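Glycerol Dehydrogenase (PDB 5XN8) probably catalyses the NAD-dependent oxidation of glycerol to dihydroxyacetone, working as a metal-dependent member of the iron-containing alcohol dehydrogenase family. Local coordinates at residues M152-I157 and G224-A229; T19-Y24 and P110-P115; E292-L297 and Q360-R365. One frame throughout, in Å; residues are numbered along the deposited sequence.

Contact 1. Residues M152-I157 and G224-A229; sequences MDTAII and GVVTDA
Thr154 and Ala155 meet Val226 at the seam between the parallel-sheet part of the fold and the helical part, where strand 149-153 runs straight into helix 154-158 and faces the short link between helices 197-223 and 228-247. Val226 does the touching with both methyls. Val226 CG2 rests 3.5 Å from the backbone Thr154 O and 3.8 Å from Ala155 CA, while CG1, anti to the valine's own backbone N (chi1 -172°), comes within 3.7 Å of Thr154 OG1; the two side chains cross at about a right angle. That hydroxyl is hydrogen-bonded to Glu231 OE2, on helix 228-247, so the polar end of Thr154 ties the same seam that Val226 packs. Asp153 sits at the N-cap: its OD1 accepts from Ala155 N at 3.1 Å, a bent capping bond of 136°, and its OD2 bonds to Ser18 OG. In 224-229, a Schellman motif at Gly224, with positive phi, ends helix 197-223 and leads the chain into Val226. Between the two segments themselves the join is therefore van der Waals packing of methyls on a helix start that the cap holds, with the polar tie across the seam left to Thr154 and Glu231.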
ATOM      1  N   MET A 152      37.391  12.865 -14.552  1.00 27.15           N
ATOM      2  CA  MET A 152      36.628  13.858 -13.813  1.00 27.12           C
ATOM      3  C   MET A 152      37.258  14.037 -12.439  1.00 26.21           C
ATOM      4  O   MET A 152      37.076  13.206 -11.553  1.00 25.64           O
ATOM      5  CB  MET A 152      35.172  13.395 -13.684  1.00 27.45           C
ATOM      6  CG  MET A 152      34.511  13.003 -15.000  1.00 27.06           C
ATOM      7  SD  MET A 152      34.297  14.393 -16.128  1.00 26.82           S
ATOM      8  CE  MET A 152      32.997  15.309 -15.321  1.00 26.91           C
ATOM      9  N   ASP A 153      38.030  15.111 -12.275  1.00 26.33           N
ATOM     10  CA  ASP A 153      38.613  15.443 -10.984  1.00 26.39           C
ATOM     11  C   ASP A 153      37.600  16.284 -10.232  1.00 25.52           C
ATOM     12  O   ASP A 153      37.427  17.478 -10.516  1.00 25.55           O
ATOM     13  CB  ASP A 153      39.949  16.193 -11.131  1.00 27.25           C
ATOM     14  CG  ASP A 153      40.706  16.305  -9.805  1.00 27.39           C
ATOM     15  OD1 ASP A 153      40.063  16.384  -8.738  1.00 27.77           O
ATOM     16  OD2 ASP A 153      41.949  16.300  -9.829  1.00 27.54           O
ATOM     17  N   THR A 154      36.946  15.654  -9.262  1.00 24.80           N
ATOM     18  CA  THR A 154      35.833  16.272  -8.548  1.00 24.20           C
ATOM     19  C   THR A 154      36.278  17.323  -7.527  1.00 24.67           C
ATOM     20  O   THR A 154      35.455  18.103  -7.067  1.00 24.95           O
ATOM     21  CB  THR A 154      34.996  15.196  -7.835  1.00 24.00           C
ATOM     22  OG1 THR A 154      35.828  14.496  -6.908  1.00 23.02           O
ATOM     23  CG2 THR A 154      34.411  14.205  -8.856  1.00 23.35           C
ATOM     24  N   ALA A 155      37.560  17.332  -7.158  1.00 25.60           N
ATOM     25  CA  ALA A 155      38.132  18.405  -6.329  1.00 26.29           C
ATOM     26  C   ALA A 155      38.243  19.705  -7.119  1.00 25.78           C
ATOM     27  O   ALA A 155      38.022  20.792  -6.575  1.00 27.20           O
ATOM     28  CB  ALA A 155      39.497  17.993  -5.779  1.00 26.91           C
ATOM     29  N   ILE A 156      38.578  19.589  -8.400  1.00 25.20           N
ATOM     30  CA  ILE A 156      38.642  20.746  -9.313  1.00 25.12           C
ATOM     31  C   ILE A 156      37.234  21.197  -9.716  1.00 25.49           C
ATOM     32  O   ILE A 156      36.940  22.385  -9.717  1.00 24.36           O
ATOM     33  CB  ILE A 156      39.485  20.430 -10.571  1.00 24.62           C
ATOM     34  CG1 ILE A 156      40.927  20.113 -10.171  1.00 24.75           C
ATOM     35  CG2 ILE A 156      39.448  21.582 -11.576  1.00 24.66           C
ATOM     36  CD1 ILE A 156      41.767  19.516 -11.274  1.00 24.94           C
ATOM     37  N   ILE A 157      36.374  20.239 -10.057  1.00 27.21           N
ATOM     38  CA  ILE A 157      34.997  20.540 -10.477  1.00 28.70           C
ATOM     39  C   ILE A 157      34.184  21.208  -9.359  1.00 30.40           C
ATOM     40  O   ILE A 157      33.439  22.147  -9.618  1.00 32.59           O
ATOM     41  CB  ILE A 157      34.286  19.280 -11.019  1.00 28.41           C
ATOM     42  CG1 ILE A 157      34.934  18.840 -12.341  1.00 28.88           C
ATOM     43  CG2 ILE A 157      32.795  19.531 -11.242  1.00 28.59           C
ATOM     44  CD1 ILE A 157      34.730  17.373 -12.675  1.00 28.58           C
ATOM     45  N   GLY A 224      32.036  24.844  -2.252  1.00 27.99           N
ATOM     46  CA  GLY A 224      33.292  24.575  -2.952  1.00 27.16           C
ATOM     47  C   GLY A 224      33.904  23.217  -2.607  1.00 26.83           C
ATOM     48  O   GLY A 224      35.096  23.007  -2.826  1.00 26.50           O
ATOM     49  N   VAL A 225      33.072  22.285  -2.147  1.00 25.41           N
ATOM     50  CA  VAL A 225      33.548  21.092  -1.448  1.00 25.38           C
ATOM     51  C   VAL A 225      33.012  19.780  -2.060  1.00 23.43           C
ATOM     52  O   VAL A 225      32.010  19.773  -2.767  1.00 22.99           O
ATOM     53  CB  VAL A 225      33.221  21.203   0.066  1.00 25.83           C
ATOM     54  CG1 VAL A 225      34.004  22.340   0.708  1.00 26.82           C
ATOM     55  CG2 VAL A 225      31.727  21.316   0.314  1.00 25.89           C
ATOM     56  N   VAL A 226      33.699  18.675  -1.793  1.00 23.11           N
ATOM     57  CA  VAL A 226      33.379  17.359  -2.370  1.00 22.13           C
ATOM     58  C   VAL A 226      32.625  16.488  -1.370  1.00 21.92           C
ATOM     59  O   VAL A 226      33.195  16.085  -0.353  1.00 21.69           O
ATOM     60  CB  VAL A 226      34.664  16.616  -2.814  1.00 22.31           C
ATOM     61  CG1 VAL A 226      34.316  15.342  -3.584  1.00 21.83           C
ATOM     62  CG2 VAL A 226      35.562  17.531  -3.645  1.00 22.24           C
ATOM     63  N   THR A 227      31.345  16.217  -1.655  1.00 21.82           N
ATOM     64  CA  THR A 227      30.561  15.194  -0.939  1.00 22.32           C
ATOM     65  C   THR A 227      30.201  14.066  -1.895  1.00 23.18           C
ATOM     66  O   THR A 227      30.412  14.207  -3.098  1.00 24.96           O
ATOM     67  CB  THR A 227      29.277  15.779  -0.325  1.00 21.58           C
ATOM     68  OG1 THR A 227      28.542  16.492  -1.324  1.00 21.06           O
ATOM     69  CG2 THR A 227      29.614  16.695   0.808  1.00 21.99           C
ATOM     70  N   ASP A 228      29.663  12.950  -1.383  1.00 23.96           N
ATOM     71  CA  ASP A 228      29.268  11.832  -2.274  1.00 24.30           C
ATOM     72  C   ASP A 228      28.001  12.152  -3.077  1.00 23.79           C
ATOM     73  O   ASP A 228      27.743  11.495  -4.061  1.00 23.05           O
ATOM     74  CB  ASP A 228      29.123  10.493  -1.531  1.00 25.43           C
ATOM     75  CG  ASP A 228      29.554   9.281  -2.398  1.00 27.01           C
ATOM     76  OD1 ASP A 228      30.777   9.109  -2.629  1.00 28.02           O
ATOM     77  OD2 ASP A 228      28.675   8.506  -2.852  1.00 27.09           O
ATOM     78  N   ALA A 229      27.225  13.155  -2.671  1.00 24.93           N
ATOM     79  CA  ALA A 229      26.085  13.640  -3.472  1.00 24.90           C
ATOM     80  C   ALA A 229      26.551  14.372  -4.728  1.00 25.88           C
ATOM     81  O   ALA A 229      25.946  14.247  -5.798  1.00 27.48           O
ATOM     82  CB  ALA A 229      25.210  14.557  -2.635  1.00 25.34           C
TER

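Contact 2. Residues T19-Y24 and P110-P115; sequences TLFGAY and PVVVIP
Phe21 reaches across to strand 111-115 from the turn between helices 17-20 and 22-25, and Val112 and Ile114 receive it. From CB, which points toward the strand, the side chain leaves with CG between the backbone N and the carbonyl carbon (chi1 86°), which turns the ring toward Val112 and Ile114. Along one flank Phe21 CD2 is 4.1 Å from Val112 CG1, and the next atom, CE2, closes to 3.6 Å from that same methyl. Around the far end the partner changes: Phe21 CZ and CE1 each lie 3.7 Å from Ile114 CD1. Both methyls approach the ring obliquely. Val112 comes at Phe21 from the opposite direction, whereas the Ile114 side chain crosses it at about a right angle. The two methyls come from alternate residues on one face of the strand. Met149 and Leu12, on strands 149-153 and 10-14, also touch Phe21, as do Val48 and Leu52 of helix 38-54, leaving it buried among apolar neighbours. This is the hydrophobic layer between a parallel sheet and its covering helices, as expected of the Rossmann-like nucleotide-binding domain in this dehydrogenase family.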
ATOM      1  N   THR A  19      45.638  13.867 -11.538  1.00 33.60           N
ATOM      2  CA  THR A  19      46.998  13.441 -11.196  1.00 34.55           C
ATOM      3  C   THR A  19      47.148  11.917 -11.007  1.00 34.64           C
ATOM      4  O   THR A  19      48.262  11.437 -10.795  1.00 36.42           O
ATOM      5  CB  THR A  19      47.465  14.133  -9.899  1.00 35.05           C
ATOM      6  OG1 THR A  19      46.454  13.987  -8.891  1.00 35.09           O
ATOM      7  CG2 THR A  19      47.748  15.619 -10.158  1.00 35.10           C
ATOM      8  N   LEU A  20      46.042  11.167 -11.083  1.00 33.13           N
ATOM      9  CA  LEU A  20      46.042   9.710 -10.907  1.00 32.63           C
ATOM     10  C   LEU A  20      45.745   8.901 -12.179  1.00 31.92           C
ATOM     11  O   LEU A  20      45.854   7.672 -12.157  1.00 32.79           O
ATOM     12  CB  LEU A  20      45.020   9.325  -9.823  1.00 32.02           C
ATOM     13  CG  LEU A  20      45.338   9.736  -8.388  1.00 33.06           C
ATOM     14  CD1 LEU A  20      44.132   9.449  -7.499  1.00 33.41           C
ATOM     15  CD2 LEU A  20      46.579   9.021  -7.865  1.00 33.93           C
ATOM     16  N   PHE A  21      45.388   9.567 -13.275  1.00 30.54           N
ATOM     17  CA  PHE A  21      44.963   8.879 -14.508  1.00 30.29           C
ATOM     18  C   PHE A  21      46.129   8.390 -15.370  1.00 31.31           C
ATOM     19  O   PHE A  21      45.899   7.690 -16.358  1.00 32.42           O
ATOM     20  CB  PHE A  21      44.009   9.776 -15.314  1.00 29.45           C
ATOM     21  CG  PHE A  21      44.696  10.759 -16.242  1.00 29.46           C
ATOM     22  CD1 PHE A  21      45.219  11.967 -15.772  1.00 29.63           C
ATOM     23  CD2 PHE A  21      44.785  10.485 -17.597  1.00 29.07           C
ATOM     24  CE1 PHE A  21      45.833  12.859 -16.636  1.00 30.31           C
ATOM     25  CE2 PHE A  21      45.411  11.371 -18.470  1.00 29.44           C
ATOM     26  CZ  PHE A  21      45.929  12.563 -17.990  1.00 29.99           C
ATOM     27  N   GLY A  22      47.361   8.748 -15.003  1.00 32.16           N
ATOM     28  CA  GLY A  22      48.545   8.364 -15.761  1.00 33.02           C
ATOM     29  C   GLY A  22      48.760   6.867 -15.907  1.00 34.07           C
ATOM     30  O   GLY A  22      49.264   6.411 -16.936  1.00 35.95           O
ATOM     31  N   ALA A  23      48.385   6.108 -14.880  1.00 34.00           N
ATOM     32  CA  ALA A  23      48.490   4.643 -14.900  1.00 34.68           C
ATOM     33  C   ALA A  23      47.768   4.045 -16.103  1.00 34.54           C
ATOM     34  O   ALA A  23      48.319   3.204 -16.813  1.00 36.08           O
ATOM     35  CB  ALA A  23      47.931   4.057 -13.607  1.00 35.17           C
ATOM     36  N   TYR A  24      46.548   4.514 -16.345  1.00 33.73           N
ATOM     37  CA  TYR A  24      45.731   4.017 -17.448  1.00 32.77           C
ATOM     38  C   TYR A  24      46.142   4.641 -18.782  1.00 32.82           C
ATOM     39  O   TYR A  24      46.087   3.977 -19.819  1.00 32.11           O
ATOM     40  CB  TYR A  24      44.246   4.275 -17.186  1.00 32.51           C
ATOM     41  CG  TYR A  24      43.720   3.679 -15.889  1.00 32.23           C
ATOM     42  CD1 TYR A  24      43.811   4.385 -14.698  1.00 32.50           C
ATOM     43  CD2 TYR A  24      43.093   2.425 -15.860  1.00 33.42           C
ATOM     44  CE1 TYR A  24      43.306   3.870 -13.506  1.00 32.39           C
ATOM     45  CE2 TYR A  24      42.593   1.893 -14.683  1.00 33.25           C
ATOM     46  CZ  TYR A  24      42.701   2.616 -13.501  1.00 33.11           C
ATOM     47  OH  TYR A  24      42.205   2.108 -12.319  1.00 32.48           O
ATOM     48  N   PRO A 110      44.669   8.238 -29.811  1.00 31.65           N
ATOM     49  CA  PRO A 110      43.803   8.152 -28.635  1.00 31.12           C
ATOM     50  C   PRO A 110      43.588   9.517 -27.976  1.00 30.67           C
ATOM     51  O   PRO A 110      44.468  10.387 -28.038  1.00 30.82           O
ATOM     52  CB  PRO A 110      44.568   7.207 -27.706  1.00 31.00           C
ATOM     53  CG  PRO A 110      45.996   7.387 -28.095  1.00 31.44           C
ATOM     54  CD  PRO A 110      45.967   7.578 -29.576  1.00 31.67           C
ATOM     55  N   VAL A 111      42.422   9.680 -27.354  1.00 29.99           N
ATOM     56  CA  VAL A 111      41.971  10.950 -26.813  1.00 29.86           C
ATOM     57  C   VAL A 111      41.669  10.789 -25.326  1.00 29.67           C
ATOM     58  O   VAL A 111      41.012   9.834 -24.923  1.00 28.46           O
ATOM     59  CB  VAL A 111      40.684  11.430 -27.524  1.00 30.10           C
ATOM     60  CG1 VAL A 111      40.152  12.718 -26.894  1.00 29.76           C
ATOM     61  CG2 VAL A 111      40.929  11.605 -29.013  1.00 30.00           C
ATOM     62  N   VAL A 112      42.153  11.738 -24.530  1.00 29.58           N
ATOM     63  CA  VAL A 112      41.787  11.862 -23.127  1.00 29.29           C
ATOM     64  C   VAL A 112      41.124  13.223 -22.969  1.00 29.05           C
ATOM     65  O   VAL A 112      41.672  14.230 -23.423  1.00 31.07           O
ATOM     66  CB  VAL A 112      43.030  11.802 -22.210  1.00 29.50           C
ATOM     67  CG1 VAL A 112      42.626  11.913 -20.743  1.00 28.92           C
ATOM     68  CG2 VAL A 112      43.826  10.534 -22.470  1.00 29.86           C
ATOM     69  N   VAL A 113      39.956  13.257 -22.333  1.00 27.89           N
ATOM     70  CA  VAL A 113      39.269  14.520 -22.037  1.00 27.28           C
ATOM     71  C   VAL A 113      39.179  14.684 -20.526  1.00 26.48           C
ATOM     72  O   VAL A 113      38.808  13.752 -19.817  1.00 26.46           O
ATOM     73  CB  VAL A 113      37.877  14.636 -22.709  1.00 27.58           C
ATOM     74  CG1 VAL A 113      38.032  14.846 -24.212  1.00 28.46           C
ATOM     75  CG2 VAL A 113      36.988  13.434 -22.435  1.00 27.02           C
ATOM     76  N   ILE A 114      39.537  15.871 -20.042  1.00 26.28           N
ATOM     77  CA  ILE A 114      39.568  16.167 -18.614  1.00 25.65           C
ATOM     78  C   ILE A 114      38.737  17.429 -18.356  1.00 24.91           C
ATOM     79  O   ILE A 114      39.292  18.517 -18.243  1.00 24.75           O
ATOM     80  CB  ILE A 114      41.024  16.343 -18.093  1.00 25.74           C
ATOM     81  CG1 ILE A 114      41.916  15.198 -18.588  1.00 26.03           C
ATOM     82  CG2 ILE A 114      41.049  16.420 -16.567  1.00 25.42           C
ATOM     83  CD1 ILE A 114      43.309  15.182 -17.985  1.00 26.24           C
ATOM     84  N   PRO A 115      37.397  17.281 -18.266  1.00 24.38           N
ATOM     85  CA  PRO A 115      36.554  18.422 -17.925  1.00 24.53           C
ATOM     86  C   PRO A 115      36.844  18.965 -16.529  1.00 24.59           C
ATOM     87  O   PRO A 115      36.828  18.211 -15.557  1.00 24.99           O
ATOM     88  CB  PRO A 115      35.127  17.846 -17.987  1.00 24.44           C
ATOM     89  CG  PRO A 115      35.227  16.620 -18.814  1.00 23.71           C
ATOM     90  CD  PRO A 115      36.588  16.077 -18.552  1.00 23.99           C
TER

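Contact 3. Residues E292-L297 and Q360-R365; sequences EIETVL and QQWLAR
Trp362, Leu297 and Glu294 make this helix-to-helix contact in the all-helical part of the fold, where the last turn of helix 345-363, close to the end of the chain, lies against helix 290-303. Trp362 has much the largest share of the buried surface. Its CG stands anti to the backbone N (chi1 -175°), which sends the indole across to the other helix, where two residues one turn apart, Glu294 and Leu297, take its two ends.

Leu297 serves the pyrrole end. Leu297 CB sits over one face, 3.8 Å from the centroid of the five-membered ring of Trp362 and only 2° off the ring normal, a well-centred CH-pi contact. Farther along the same side chain, Leu297 CD1 packs 3.9 Å from Trp362 CB, so the leucine grips both the ring and its stem. Leu297 O lies 3.7 Å from Trp362 NE1, near but not bonded.

Glu294 serves the benzo end with its aliphatic part. Glu294 CG is 3.6 Å from Trp362 CZ3, approaching obliquely, and the backbone Glu294 O is 3.8 Å from Trp362 CH2. The chain runs on extended past CG and crosses the tryptophan at about a right angle, with the carboxylate plane turned 41° from the ring plane.

Leu297 also packs on Leu280 of helix 271-285. Next to the tryptophan, Gln361 NE2 hydrogen-bonds to Glu215 OE2 of a neighbouring subunit, so the end of helix 345-363 also takes part in the assembly. The indole is sandwiched: on the face opposite Leu297 CB, the C-terminal residue folds back and sets Arg365 NE 3.4 Å above the Trp362 ring plane, over its centre.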
ATOM      1  N   GLU A 292       3.950  15.067 -12.430  1.00 26.31           N
ATOM      2  CA  GLU A 292       5.236  14.969 -13.107  1.00 25.71           C
ATOM      3  C   GLU A 292       5.743  16.368 -13.495  1.00 25.53           C
ATOM      4  O   GLU A 292       6.922  16.686 -13.304  1.00 25.02           O
ATOM      5  CB  GLU A 292       5.159  14.068 -14.339  1.00 26.89           C
ATOM      6  CG  GLU A 292       6.512  13.863 -15.016  1.00 26.48           C
ATOM      7  CD  GLU A 292       6.556  12.640 -15.906  1.00 27.09           C
ATOM      8  OE1 GLU A 292       5.982  12.655 -17.008  1.00 28.10           O
ATOM      9  OE2 GLU A 292       7.179  11.632 -15.533  1.00 27.85           O
ATOM     10  N   ILE A 293       4.855  17.193 -14.043  1.00 25.45           N
ATOM     11  CA  ILE A 293       5.182  18.598 -14.316  1.00 25.03           C
ATOM     12  C   ILE A 293       5.632  19.297 -13.022  1.00 24.90           C
ATOM     13  O   ILE A 293       6.609  20.041 -13.031  1.00 24.18           O
ATOM     14  CB  ILE A 293       3.985  19.349 -14.981  1.00 24.36           C
ATOM     15  CG1 ILE A 293       3.769  18.853 -16.413  1.00 23.96           C
ATOM     16  CG2 ILE A 293       4.198  20.856 -15.000  1.00 23.90           C
ATOM     17  CD1 ILE A 293       2.391  19.152 -16.966  1.00 23.56           C
ATOM     18  N   GLU A 294       4.933  19.032 -11.920  1.00 26.39           N
ATOM     19  CA  GLU A 294       5.238  19.656 -10.624  1.00 26.91           C
ATOM     20  C   GLU A 294       6.568  19.218  -9.981  1.00 26.43           C
ATOM     21  O   GLU A 294       7.230  20.043  -9.326  1.00 25.99           O
ATOM     22  CB  GLU A 294       4.081  19.455  -9.639  1.00 28.25           C
ATOM     23  CG  GLU A 294       2.865  20.298  -9.957  1.00 29.25           C
ATOM     24  CD  GLU A 294       1.754  20.159  -8.919  1.00 30.27           C
ATOM     25  OE1 GLU A 294       1.959  19.493  -7.873  1.00 32.23           O
ATOM     26  OE2 GLU A 294       0.640  20.683  -9.149  1.00 28.64           O
ATOM     27  N   THR A 295       6.955  17.956 -10.155  1.00 25.89           N
ATOM     28  CA  THR A 295       8.264  17.493  -9.686  1.00 25.49           C
ATOM     29  C   THR A 295       9.423  18.160 -10.443  1.00 24.87           C
ATOM     30  O   THR A 295      10.451  18.475  -9.839  1.00 24.79           O
ATOM     31  CB  THR A 295       8.438  15.949  -9.709  1.00 25.66           C
ATOM     32  OG1 THR A 295       9.823  15.674  -9.950  1.00 25.91           O
ATOM     33  CG2 THR A 295       7.709  15.246 -10.776  1.00 25.76           C
ATOM     34  N   VAL A 296       9.245  18.386 -11.746  1.00 24.08           N
ATOM     35  CA  VAL A 296      10.251  19.045 -12.581  1.00 23.60           C
ATOM     36  C   VAL A 296      10.305  20.552 -12.306  1.00 24.80           C
ATOM     37  O   VAL A 296      11.388  21.124 -12.194  1.00 27.37           O
ATOM     38  CB  VAL A 296      10.008  18.771 -14.079  1.00 22.93           C
ATOM     39  CG1 VAL A 296      10.953  19.588 -14.958  1.00 23.13           C
ATOM     40  CG2 VAL A 296      10.184  17.293 -14.370  1.00 22.37           C
ATOM     41  N   LEU A 297       9.144  21.192 -12.229  1.00 23.62           N
ATOM     42  CA  LEU A 297       9.061  22.588 -11.814  1.00 23.38           C
ATOM     43  C   LEU A 297       9.707  22.793 -10.435  1.00 24.32           C
ATOM     44  O   LEU A 297      10.513  23.717 -10.245  1.00 24.11           O
ATOM     45  CB  LEU A 297       7.600  23.042 -11.747  1.00 22.72           C
ATOM     46  CG  LEU A 297       6.856  23.344 -13.040  1.00 22.24           C
ATOM     47  CD1 LEU A 297       5.386  23.552 -12.718  1.00 21.68           C
ATOM     48  CD2 LEU A 297       7.433  24.549 -13.798  1.00 22.23           C
ATOM     49  N   GLN A 360       5.026  30.431 -14.345  1.00 19.85           N
ATOM     50  CA  GLN A 360       4.612  31.667 -13.655  1.00 20.68           C
ATOM     51  C   GLN A 360       3.770  31.334 -12.418  1.00 21.34           C
ATOM     52  O   GLN A 360       4.099  31.733 -11.310  1.00 21.36           O
ATOM     53  CB  GLN A 360       3.832  32.606 -14.590  1.00 20.46           C
ATOM     54  CG  GLN A 360       4.686  33.273 -15.653  1.00 20.33           C
ATOM     55  CD  GLN A 360       3.927  34.351 -16.437  1.00 20.95           C
ATOM     56  OE1 GLN A 360       3.176  35.167 -15.880  1.00 21.21           O
ATOM     57  NE2 GLN A 360       4.123  34.360 -17.745  1.00 20.80           N
ATOM     58  N   GLN A 361       2.694  30.578 -12.627  1.00 22.46           N
ATOM     59  CA  GLN A 361       1.818  30.156 -11.534  1.00 23.12           C
ATOM     60  C   GLN A 361       2.594  29.459 -10.395  1.00 23.62           C
ATOM     61  O   GLN A 361       2.362  29.738  -9.203  1.00 24.94           O
ATOM     62  CB  GLN A 361       0.742  29.226 -12.069  1.00 23.33           C
ATOM     63  CG  GLN A 361      -0.454  29.023 -11.149  1.00 24.30           C
ATOM     64  CD  GLN A 361      -1.260  27.805 -11.558  1.00 25.26           C
ATOM     65  OE1 GLN A 361      -1.030  26.699 -11.051  1.00 26.19           O
ATOM     66  NE2 GLN A 361      -2.165  27.984 -12.519  1.00 26.21           N
ATOM     67  N   TRP A 362       3.534  28.593 -10.775  1.00 22.62           N
ATOM     68  CA  TRP A 362       4.368  27.861  -9.829  1.00 22.22           C
ATOM     69  C   TRP A 362       5.256  28.770  -8.974  1.00 22.53           C
ATOM     70  O   TRP A 362       5.355  28.608  -7.758  1.00 23.66           O
ATOM     71  CB  TRP A 362       5.241  26.838 -10.578  1.00 21.42           C
ATOM     72  CG  TRP A 362       6.029  25.986  -9.659  1.00 20.56           C
ATOM     73  CD1 TRP A 362       7.329  26.161  -9.303  1.00 20.37           C
ATOM     74  CD2 TRP A 362       5.558  24.842  -8.936  1.00 20.49           C
ATOM     75  NE1 TRP A 362       7.710  25.186  -8.414  1.00 20.29           N
ATOM     76  CE2 TRP A 362       6.647  24.354  -8.176  1.00 20.19           C
ATOM     77  CE3 TRP A 362       4.323  24.169  -8.862  1.00 20.37           C
ATOM     78  CZ2 TRP A 362       6.547  23.235  -7.346  1.00 19.78           C
ATOM     79  CZ3 TRP A 362       4.217  23.061  -8.024  1.00 20.54           C
ATOM     80  CH2 TRP A 362       5.332  22.602  -7.281  1.00 20.16           C
ATOM     81  N   LEU A 363       5.912  29.720  -9.616  1.00 22.78           N
ATOM     82  CA  LEU A 363       6.743  30.689  -8.903  1.00 22.94           C
ATOM     83  C   LEU A 363       5.967  31.681  -8.020  1.00 23.69           C
ATOM     84  O   LEU A 363       6.548  32.274  -7.097  1.00 22.64           O
ATOM     85  CB  LEU A 363       7.609  31.464  -9.908  1.00 23.17           C
ATOM     86  CG  LEU A 363       8.667  30.646 -10.646  1.00 22.33           C
ATOM     87  CD1 LEU A 363       9.291  31.514 -11.728  1.00 22.04           C
ATOM     88  CD2 LEU A 363       9.715  30.080  -9.693  1.00 22.42           C
ATOM     89  N   ALA A 364       4.675  31.863  -8.301  1.00 24.70           N
ATOM     90  CA  ALA A 364       3.820  32.829  -7.588  1.00 26.36           C
ATOM     91  C   ALA A 364       2.883  32.218  -6.536  1.00 29.16           C
ATOM     92  O   ALA A 364       2.035  32.933  -5.993  1.00 28.64           O
ATOM     93  CB  ALA A 364       2.997  33.606  -8.602  1.00 26.11           C
ATOM     94  N   ARG A 365       3.052  30.932  -6.216  1.00 31.62           N
ATOM     95  CA  ARG A 365       2.062  30.190  -5.427  1.00 34.67           C
ATOM     96  C   ARG A 365       2.243  30.369  -3.916  1.00 36.32           C
ATOM     97  O   ARG A 365       3.361  30.534  -3.417  1.00 37.63           O
ATOM     98  CB  ARG A 365       2.095  28.704  -5.801  1.00 37.02           C
ATOM     99  CG  ARG A 365       3.272  27.921  -5.222  1.00 38.74           C
ATOM    100  CD  ARG A 365       3.504  26.636  -6.010  1.00 40.68           C
ATOM    101  NE  ARG A 365       4.738  25.962  -5.616  1.00 42.02           N
ATOM    102  CZ  ARG A 365       4.930  25.230  -4.522  1.00 45.84           C
ATOM    103  NH1 ARG A 365       3.962  25.071  -3.618  1.00 47.47           N
ATOM    104  NH2 ARG A 365       6.126  24.667  -4.323  1.00 46.76           N
TER

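In the fold
From the N terminus, contact 2 closes first, bringing strand 111-115 back to 19-24 after a long run of strands and helices. Contact 1 follows, joining 152-157 to 224-229 through a mostly helical loop that contains Asp171, one of the zinc ligands. The other two, His254 and His271, come before contact 3, which ties 292-297 to the C-terminal end. The three loops stand in series, neither nesting nor crossing. Contacts 2 and 1 share the parallel sheet, on neighbouring strands, and touch directly: Met152 SD packs 3.6 Å from Pro115 CG. Contact 3 lies wholly among the helices, its centre about 41 Å from that of contact 2, across the chain's centre.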